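Local coordinates for protein D-glycerate 3-kinase (Cryptococcus neoformans var. grubii serotype A, PDB 6CKG) that probably transfers the terminal phosphate of ATP to the 3-hydroxyl group of D-glycerate, yielding 3-phosphoglycerate, at residues Gln23-Phe27 and Lys312-Phe316; Pro47-Val52 and Ile174-Glu180; Trp242-Phe248 and Ser308-Lys312. All blocks are in the same frame, centred on the assembly; numbering follows the deposited sequence. Where two conformers were deposited one is given.

Interaction 1 of 3, residues Gln23-Phe27 and Lys312-Phe316; sequences QTAGF and KGLRF
T24 OG1 is held between a carbonyl of its own helix and an aromatic ring: it hydrogen-bonds to M20 O one turn back and lies 3.2 Å from F316 CE2 on the strand. OG1 sits beside the backbone N (chi1 -57°), which is what lets it reach both. The same ring meets Q23 at its edge. Q23 CB lies in the ring plane there, and Q23 OE1 comes to 3.6 Å from F316 CE1, with the amide turned 66° against the ring. Further along the helix, F27 has CG anti to its backbone N (chi1 174°), and the ring extends across to the strand. One face of it takes L314 CB, 3.8 Å from the centroid in a CH-pi contact. L314 CD2 packs alongside, 3.7 Å from F27 CB, while K312 O lies near the plane of the F27 ring, at its edge, 3.3 Å from F27 CZ.

Residues 23-27 of the helix run antiparallel to 313-316, the short axes 10.2 Å apart at closest. K312 and G313, where the strand begins, both face F330 in a classic beta bulge. F27 and F316 also touch V249 on the neighbouring strand, and T24 reaches L63 and L67 of helix 63-75.

No hydrogen bond joins the two segments, which meet through packing and weak C-H contacts; K312 O and Q23 OE1 approach ring edges, where aromatic hydrogens are weakly positive, and carbon covers the F27 face.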
loop_
_atom_site.group_PDB
_atom_site.type_symbol
_atom_site.label_atom_id
_atom_site.label_comp_id
_atom_site.label_asym_id
_atom_site.label_seq_id
_atom_site.Cartn_x
_atom_site.Cartn_y
_atom_site.Cartn_z
ATOM N N GLN A 23 9.637 17.497 -0.189
ATOM C CA GLN A 23 8.579 17.784 -1.143
ATOM C C GLN A 23 7.262 17.170 -0.696
ATOM O O GLN A 23 6.203 17.790 -0.850
ATOM C CB GLN A 23 8.975 17.280 -2.533
ATOM C CG GLN A 23 10.041 18.141 -3.194
ATOM C CD GLN A 23 10.401 17.637 -4.570
ATOM O OE1 GLN A 23 9.533 17.468 -5.422
ATOM N NE2 GLN A 23 11.683 17.370 -4.786
ATOM N N THR A 24 7.302 15.959 -0.136
ATOM C CA THR A 24 6.074 15.344 0.360
ATOM C C THR A 24 5.507 16.124 1.540
ATOM O O THR A 24 4.285 16.282 1.660
ATOM C CB THR A 24 6.320 13.890 0.752
ATOM O OG1 THR A 24 6.834 13.168 -0.376
ATOM C CG2 THR A 24 5.022 13.249 1.193
ATOM N N ALA A 25 6.386 16.646 2.402
ATOM C CA ALA A 25 5.943 17.482 3.513
ATOM C C ALA A 25 5.230 18.730 3.013
ATOM O O ALA A 25 4.176 19.106 3.540
ATOM C CB ALA A 25 7.136 17.868 4.388
ATOM N N GLY A 26 5.809 19.412 2.016
ATOM C CA GLY A 26 5.144 20.584 1.463
ATOM C C GLY A 26 3.744 20.264 0.970
ATOM O O GLY A 26 2.793 21.010 1.230
ATOM N N PHE A 27 3.603 19.132 0.282
ATOM C CA PHE A 27 2.312 18.667 -0.238
ATOM C C PHE A 27 1.338 18.312 0.890
ATOM O O PHE A 27 0.158 18.686 0.848
ATOM C CB PHE A 27 2.557 17.462 -1.143
ATOM C CG PHE A 27 1.297 16.779 -1.648
ATOM C CD1 PHE A 27 0.590 17.309 -2.722
ATOM C CD2 PHE A 27 0.848 15.600 -1.073
ATOM C CE1 PHE A 27 -0.556 16.680 -3.204
ATOM C CE2 PHE A 27 -0.305 14.959 -1.558
ATOM C CZ PHE A 27 -1.001 15.507 -2.619
ATOM N N LYS A 312 -5.911 15.596 -6.216
ATOM C CA LYS A 312 -5.166 15.808 -4.983
ATOM C C LYS A 312 -4.063 14.766 -4.848
ATOM O O LYS A 312 -3.850 14.208 -3.771
ATOM C CB LYS A 312 -6.093 15.763 -3.770
ATOM C CG LYS A 312 -7.196 16.820 -3.757
ATOM C CD LYS A 312 -8.149 16.611 -2.572
ATOM C CE LYS A 312 -9.147 15.491 -2.850
ATOM N NZ LYS A 312 -9.796 14.872 -1.622
ATOM N N GLY A 313 -3.358 14.487 -5.939
ATOM C CA GLY A 313 -2.313 13.479 -5.943
ATOM C C GLY A 313 -0.984 14.068 -6.366
ATOM O O GLY A 313 -0.924 15.006 -7.163
ATOM N N LEU A 314 0.090 13.520 -5.809
ATOM C CA LEU A 314 1.454 13.886 -6.152
ATOM C C LEU A 314 2.211 12.614 -6.490
ATOM O O LEU A 314 2.231 11.667 -5.692
ATOM C CB LEU A 314 2.152 14.616 -5.003
ATOM C CG LEU A 314 3.652 14.882 -5.143
ATOM C CD1 LEU A 314 3.945 15.857 -6.315
ATOM C CD2 LEU A 314 4.202 15.421 -3.817
ATOM N N ARG A 315 2.830 12.591 -7.663
ATOM C CA ARG A 315 3.590 11.438 -8.123
ATOM C C ARG A 315 5.057 11.811 -8.245
ATOM O O ARG A 315 5.390 12.828 -8.861
ATOM C CB ARG A 315 3.085 10.937 -9.480
ATOM C CG ARG A 315 4.024 9.914 -10.142
ATOM C CD ARG A 315 3.451 9.401 -11.491
ATOM N NE ARG A 315 2.093 8.893 -11.307
ATOM C CZ ARG A 315 1.013 9.460 -11.827
ATOM N NH1 ARG A 315 1.131 10.539 -12.590
ATOM N NH2 ARG A 315 -0.183 8.952 -11.590
ATOM N N PHE A 316 5.926 10.991 -7.669
ATOM C CA PHE A 316 7.360 11.085 -7.897
ATOM C C PHE A 316 7.753 9.997 -8.877
ATOM O O PHE A 316 7.441 8.827 -8.655
ATOM C CB PHE A 316 8.160 10.902 -6.606
ATOM C CG PHE A 316 7.903 11.961 -5.564
ATOM C CD1 PHE A 316 8.542 13.191 -5.633
ATOM C CD2 PHE A 316 7.051 11.711 -4.506
ATOM C CE1 PHE A 316 8.315 14.162 -4.666
ATOM C CE2 PHE A 316 6.814 12.673 -3.536
ATOM C CZ PHE A 316 7.449 13.898 -3.610
#

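Interaction 2 of 3, residues Pro47-Val52 and Ile174-Glu180; sequences PLVVGV and IDVVIFE. With EDO (1,2-ethanediol), chain D.
V50 and I178 face the same way from adjacent parallel strands, and their side chains fill in against each other: I178 bends its chain so that CD1 comes to 3.8 Å from V50 CB. On either side of this pair the branches interleave. V50 CG2 meets V176 CG1 at 3.7 Å, and V52 CG2 meets I178 CG2 at 3.9 Å, each pair crossing at a slant. At the C-terminal end E180 CB lies 3.8 Å from V52 CB. E180 has CG between its backbone N and carbonyl carbon (chi1 56°), and the carboxylate turns away from the valine: OE2 bonds to S83 OG, and OE1 takes a 3.3 Å hydrogen bond from O2 of an ethanediol, probably a crystallisation additive. V49, V177 and F179 point to the reverse face; at the N-terminal end P47 CB touches V177 CG2 at 3.8 Å.

Five backbone bonds fix this register. V50 N to V177 O, 2.7 Å, is nearly straight and runs along the C=O axis, whereas V52 N sits above the carbonyl plane of F179 O, 37° out of it.

The strand 48-53 leads into a sequence of Walker A (P-loop) type, and the hydrophobic 176-180 strand ending in E180 beside it is consistent with a Walker B position. The pair is interior to the sheet, between strands 79-83 and 247-253. Helix 19-38 covers L48 and V176 on one face, and helix 118-129 covers V177 and F179 on the other.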
loop_
_atom_site.group_PDB
_atom_site.type_symbol
_atom_site.label_atom_id
_atom_site.label_comp_id
_atom_site.label_asym_id
_atom_site.label_seq_id
_atom_site.Cartn_x
_atom_site.Cartn_y
_atom_site.Cartn_z
ATOM N N PRO A 47 -8.637 14.042 10.884
ATOM C CA PRO A 47 -7.299 13.979 10.278
ATOM C C PRO A 47 -7.401 13.942 8.759
ATOM O O PRO A 47 -8.329 13.357 8.197
ATOM C CB PRO A 47 -6.716 12.662 10.808
ATOM C CG PRO A 47 -7.620 12.217 11.902
ATOM C CD PRO A 47 -8.946 12.847 11.694
ATOM N N LEU A 48 -6.428 14.570 8.102
ATOM C CA LEU A 48 -6.223 14.385 6.673
ATOM C C LEU A 48 -5.684 12.984 6.442
ATOM O O LEU A 48 -4.671 12.612 7.035
ATOM C CB LEU A 48 -5.234 15.423 6.145
ATOM C CG LEU A 48 -4.811 15.298 4.678
ATOM C CD1 LEU A 48 -5.955 15.768 3.762
ATOM C CD2 LEU A 48 -3.528 16.117 4.419
ATOM N N VAL A 49 -6.346 12.199 5.593
ATOM C CA VAL A 49 -5.869 10.855 5.261
ATOM C C VAL A 49 -5.046 10.947 3.979
ATOM O O VAL A 49 -5.578 11.238 2.902
ATOM C CB VAL A 49 -7.015 9.848 5.090
ATOM C CG1 VAL A 49 -6.433 8.465 4.789
ATOM C CG2 VAL A 49 -7.895 9.796 6.332
ATOM N N VAL A 50 -3.755 10.661 4.091
ATOM C CA VAL A 50 -2.841 10.646 2.959
ATOM C C VAL A 50 -2.595 9.189 2.585
ATOM O O VAL A 50 -1.936 8.460 3.330
ATOM C CB VAL A 50 -1.519 11.349 3.303
ATOM C CG1 VAL A 50 -0.610 11.407 2.094
ATOM C CG2 VAL A 50 -1.768 12.756 3.880
ATOM N N GLY A 51 -3.106 8.755 1.429
ATOM C CA GLY A 51 -2.713 7.457 0.887
ATOM C C GLY A 51 -1.318 7.521 0.273
ATOM O O GLY A 51 -0.923 8.517 -0.325
ATOM N N VAL A 52 -0.569 6.433 0.419
ATOM C CA VAL A 52 0.787 6.351 -0.120
ATOM C C VAL A 52 0.954 4.996 -0.790
ATOM O O VAL A 52 0.641 3.960 -0.191
ATOM C CB VAL A 52 1.863 6.540 0.972
ATOM C CG1 VAL A 52 3.265 6.357 0.374
ATOM C CG2 VAL A 52 1.729 7.914 1.634
ATOM N N ILE A 174 -5.214 14.098 16.048
ATOM C CA ILE A 174 -4.301 13.716 14.977
ATOM C C ILE A 174 -4.527 14.667 13.803
ATOM O O ILE A 174 -5.670 14.872 13.375
ATOM C CB ILE A 174 -4.517 12.251 14.540
ATOM C CG1 ILE A 174 -4.156 11.274 15.668
ATOM C CG2 ILE A 174 -3.719 11.916 13.287
ATOM C CD1 ILE A 174 -2.700 11.327 16.096
ATOM N N ASP A 175 -3.440 15.237 13.280
ATOM C CA ASP A 175 -3.543 16.091 12.095
ATOM C C ASP A 175 -3.619 15.279 10.812
ATOM O O ASP A 175 -4.366 15.635 9.887
ATOM C CB ASP A 175 -2.342 17.035 12.014
ATOM C CG ASP A 175 -2.260 17.982 13.199
ATOM O OD1 ASP A 175 -3.088 18.911 13.289
ATOM O OD2 ASP A 175 -1.363 17.792 14.037
ATOM N N VAL A 176 -2.818 14.219 10.714
ATOM C CA VAL A 176 -2.585 13.526 9.448
ATOM C C VAL A 176 -2.492 12.038 9.724
ATOM O O VAL A 176 -1.800 11.620 10.656
ATOM C CB VAL A 176 -1.294 14.020 8.765
ATOM C CG1 VAL A 176 -0.973 13.179 7.518
ATOM C CG2 VAL A 176 -1.401 15.506 8.416
ATOM N N VAL A 177 -3.187 11.240 8.918
ATOM C CA VAL A 177 -3.024 9.791 8.888
ATOM C C VAL A 177 -2.311 9.437 7.593
ATOM O O VAL A 177 -2.770 9.802 6.504
ATOM C CB VAL A 177 -4.373 9.062 9.000
ATOM C CG1 VAL A 177 -4.213 7.541 8.723
ATOM C CG2 VAL A 177 -4.975 9.284 10.395
ATOM N N ILE A 178 -1.165 8.772 7.713
ATOM C CA ILE A 178 -0.487 8.180 6.567
ATOM C C ILE A 178 -0.967 6.734 6.451
ATOM O O ILE A 178 -0.801 5.939 7.387
ATOM C CB ILE A 178 1.041 8.248 6.723
ATOM C CG1 ILE A 178 1.509 9.682 6.986
ATOM C CG2 ILE A 178 1.742 7.670 5.481
ATOM C CD1 ILE A 178 1.238 10.622 5.860
ATOM N N PHE A 179 -1.580 6.393 5.319
ATOM C CA PHE A 179 -2.075 5.031 5.068
ATOM C C PHE A 179 -1.365 4.502 3.824
ATOM O O PHE A 179 -1.711 4.875 2.698
ATOM C CB PHE A 179 -3.594 5.022 4.906
ATOM C CG PHE A 179 -4.179 3.649 4.527
ATOM C CD1 PHE A 179 -3.544 2.470 4.895
ATOM C CD2 PHE A 179 -5.357 3.566 3.792
ATOM C CE1 PHE A 179 -4.079 1.215 4.533
ATOM C CE2 PHE A 179 -5.902 2.328 3.438
ATOM C CZ PHE A 179 -5.256 1.149 3.825
ATOM N N GLU A 180 -0.356 3.657 4.023
ATOM C CA GLU A 180 0.559 3.273 2.960
ATOM C C GLU A 180 0.468 1.783 2.658
ATOM O O GLU A 180 0.059 0.974 3.498
ATOM C CB GLU A 180 1.997 3.620 3.326
ATOM C CG GLU A 180 2.444 3.013 4.623
ATOM C CD GLU A 180 3.684 2.176 4.455
ATOM O OE1 GLU A 180 3.923 1.698 3.323
ATOM O OE2 GLU A 180 4.414 1.997 5.453
HETATM C C1 EDO D . 6.955 3.404 -0.518
HETATM O O1 EDO D . 7.510 2.454 -1.434
HETATM C C2 EDO D . 6.235 2.691 0.623
HETATM O O2 EDO D . 4.842 2.544 0.319
#

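Interaction 3 of 3, residues Trp242-Phe248 and Ser308-Lys312; sequences WDQIDCF and SWRGK
S308 puts its hydroxyl between backbone N and carbonyl carbon (chi1 53°), where OG donates to I245 O at 2.7 Å, in the carbonyl plane. Its backbone N gives a hydrogen bond to a water that in turn donates to D243 OD1, 2.7 Å away, bridging S308 N to the side chain of D243 in the turn W242-I245.

W309 comes next and fills the middle. One face of the indole lies under F248, whose CD2 is 3.4 Å from W309 CE2; the rings are oblique, planes 37° apart, and F248 CB makes a CH-pi contact with the five-membered ring. W242 O sits at the indole edge, 3.3 Å from CZ3, and I245 CG2 approaches CE3 at 3.7 Å. NE1 is satisfied by I302 O.

A type II turn then carries the chain through R310 and G311 to K312. F248 N donates to K312 O at 3.0 Å. Doubling back, in one of two lysine conformers, K312 NZ lies 3.1 Å from S308 O, and also close to D246 O at a distance too short to trust.

Apart from the water bridge to D243, the polar links end on main-chain carbonyls around a buried tryptophan, while D246 turns its carboxylate to V49 N.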
loop_
_atom_site.group_PDB
_atom_site.type_symbol
_atom_site.label_atom_id
_atom_site.label_comp_id
_atom_site.label_asym_id
_atom_site.label_seq_id
_atom_site.Cartn_x
_atom_site.Cartn_y
_atom_site.Cartn_z
ATOM N N TRP A 242 -10.557 2.545 0.019
ATOM C CA TRP A 242 -9.911 3.579 -0.792
ATOM C C TRP A 242 -10.647 4.904 -0.694
ATOM O O TRP A 242 -10.023 5.982 -0.697
ATOM C CB TRP A 242 -9.836 3.156 -2.255
ATOM C CG TRP A 242 -9.030 1.922 -2.604
ATOM C CD1 TRP A 242 -9.110 1.227 -3.796
ATOM C CD2 TRP A 242 -8.016 1.248 -1.823
ATOM N NE1 TRP A 242 -8.228 0.173 -3.796
ATOM C CE2 TRP A 242 -7.557 0.146 -2.603
ATOM C CE3 TRP A 242 -7.461 1.449 -0.552
ATOM C CZ2 TRP A 242 -6.564 -0.718 -2.163
ATOM C CZ3 TRP A 242 -6.482 0.568 -0.108
ATOM C CH2 TRP A 242 -6.052 -0.509 -0.909
ATOM N N ASP A 243 -11.978 4.852 -0.622
ATOM C CA ASP A 243 -12.777 6.075 -0.618
ATOM C C ASP A 243 -12.608 6.900 0.654
ATOM O O ASP A 243 -13.110 8.024 0.704
ATOM C CB ASP A 243 -14.262 5.740 -0.817
ATOM C CG ASP A 243 -14.598 5.367 -2.268
ATOM O OD1 ASP A 243 -13.774 5.621 -3.182
ATOM O OD2 ASP A 243 -15.691 4.809 -2.497
ATOM N N GLN A 244 -11.963 6.359 1.685
ATOM C CA GLN A 244 -11.661 7.095 2.904
ATOM C C GLN A 244 -10.412 7.956 2.773
ATOM O O GLN A 244 -10.147 8.778 3.656
ATOM C CB GLN A 244 -11.506 6.105 4.056
ATOM C CG GLN A 244 -12.799 5.370 4.404
ATOM C CD GLN A 244 -13.622 6.151 5.410
ATOM O OE1 GLN A 244 -14.126 7.231 5.107
ATOM N NE2 GLN A 244 -13.723 5.628 6.635
ATOM N N ILE A 245 -9.673 7.813 1.680
ATOM C CA ILE A 245 -8.428 8.545 1.459
ATOM C C ILE A 245 -8.726 9.914 0.850
ATOM O O ILE A 245 -9.476 10.029 -0.129
ATOM C CB ILE A 245 -7.495 7.727 0.553
ATOM C CG1 ILE A 245 -7.152 6.393 1.240
ATOM C CG2 ILE A 245 -6.266 8.526 0.166
ATOM C CD1 ILE A 245 -6.286 5.442 0.392
ATOM N N ASP A 246 -8.100 10.960 1.404
ATOM C CA ASP A 246 -8.322 12.336 0.970
ATOM C C ASP A 246 -7.353 12.784 -0.116
ATOM O O ASP A 246 -7.746 13.508 -1.036
ATOM C CB ASP A 246 -8.198 13.298 2.161
ATOM C CG ASP A 246 -9.193 13.000 3.261
ATOM O OD1 ASP A 246 -10.374 12.787 2.943
ATOM O OD2 ASP A 246 -8.794 12.966 4.442
ATOM N N CYS A 247 -6.084 12.405 -0.016
ATOM C CA CYS A 247 -5.089 12.813 -1.000
ATOM C C CYS A 247 -4.070 11.687 -1.112
ATOM O O CYS A 247 -4.095 10.728 -0.342
ATOM C CB CYS A 247 -4.447 14.165 -0.611
ATOM S SG CYS A 247 -3.519 14.102 0.950
ATOM N N PHE A 248 -3.159 11.799 -2.076
ATOM C CA PHE A 248 -2.390 10.613 -2.440
ATOM C C PHE A 248 -0.982 10.991 -2.868
ATOM O O PHE A 248 -0.780 11.970 -3.600
ATOM C CB PHE A 248 -3.086 9.849 -3.587
ATOM C CG PHE A 248 -2.848 8.346 -3.578
ATOM C CD1 PHE A 248 -1.656 7.817 -4.043
ATOM C CD2 PHE A 248 -3.826 7.473 -3.115
ATOM C CE1 PHE A 248 -1.436 6.429 -4.069
ATOM C CE2 PHE A 248 -3.616 6.076 -3.128
ATOM C CZ PHE A 248 -2.417 5.562 -3.615
ATOM N N SER A 308 -11.340 9.176 -4.788
ATOM C CA SER A 308 -11.606 10.228 -3.823
ATOM C C SER A 308 -10.476 11.249 -3.770
ATOM O O SER A 308 -10.699 12.375 -3.313
ATOM C CB SER A 308 -11.861 9.617 -2.443
ATOM O OG SER A 308 -10.798 8.756 -2.082
ATOM N N TRP A 309 -9.285 10.895 -4.261
ATOM C CA TRP A 309 -8.135 11.792 -4.273
ATOM C C TRP A 309 -7.870 12.403 -5.641
ATOM O O TRP A 309 -6.804 12.997 -5.850
ATOM C CB TRP A 309 -6.884 11.048 -3.798
ATOM C CG TRP A 309 -6.599 9.796 -4.589
ATOM C CD1 TRP A 309 -5.902 9.703 -5.757
ATOM C CD2 TRP A 309 -7.008 8.462 -4.259
ATOM N NE1 TRP A 309 -5.837 8.394 -6.168
ATOM C CE2 TRP A 309 -6.512 7.613 -5.266
ATOM C CE3 TRP A 309 -7.730 7.902 -3.193
ATOM C CZ2 TRP A 309 -6.729 6.229 -5.257
ATOM C CZ3 TRP A 309 -7.943 6.536 -3.179
ATOM C CH2 TRP A 309 -7.437 5.712 -4.204
ATOM N N ARG A 310 -8.793 12.244 -6.585
ATOM C CA ARG A 310 -8.621 12.826 -7.913
ATOM C C ARG A 310 -8.392 14.327 -7.801
ATOM O O ARG A 310 -9.160 15.027 -7.140
ATOM C CB ARG A 310 -9.859 12.538 -8.768
ATOM C CG ARG A 310 -9.878 13.231 -10.132
ATOM C CD ARG A 310 -8.806 12.658 -11.037
ATOM N NE ARG A 310 -9.207 12.703 -12.440
ATOM C CZ ARG A 310 -8.563 12.076 -13.416
ATOM N NH1 ARG A 310 -7.483 11.355 -13.138
ATOM N NH2 ARG A 310 -9.009 12.158 -14.666
ATOM N N GLY A 311 -7.338 14.822 -8.457
ATOM C CA GLY A 311 -6.949 16.220 -8.338
ATOM C C GLY A 311 -6.121 16.549 -7.110
ATOM O O GLY A 311 -5.665 17.688 -6.970
ATOM N N LYS A 312 -5.911 15.596 -6.216
ATOM C CA LYS A 312 -5.166 15.808 -4.983
ATOM C C LYS A 312 -4.063 14.766 -4.848
ATOM O O LYS A 312 -3.850 14.208 -3.771
ATOM C CB LYS A 312 -6.093 15.763 -3.770
ATOM C CG LYS A 312 -7.196 16.820 -3.757
ATOM C CD LYS A 312 -8.149 16.611 -2.572
ATOM C CE LYS A 312 -9.147 15.491 -2.850
ATOM N NZ LYS A 312 -9.796 14.872 -1.622
HETATM O O HOH W 1 -11.298 6.457 -3.788
#

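In the fold
All three contacts reach one six-stranded sheet. Interaction 2 lies buried within it: two neighbouring parallel strands joined by backbone bonds and aliphatic branches. Interactions 1 and 3 are partly buried and share K312, just before strand 313-318. Interaction 1 lays helix 19-38 along that strand without a hydrogen bond between its segments, whereas interaction 3 ties its preceding loop to the entry of strand 247-253 through carbonyls, a water and an indole. Strand 247-253 also links the set: G51 N probably bonds to C247 O, and L314 N probably bonds to F248 O, so interaction 3 touches both others. Interactions 1 and 2 stay about 5 Å apart at their nearest atoms.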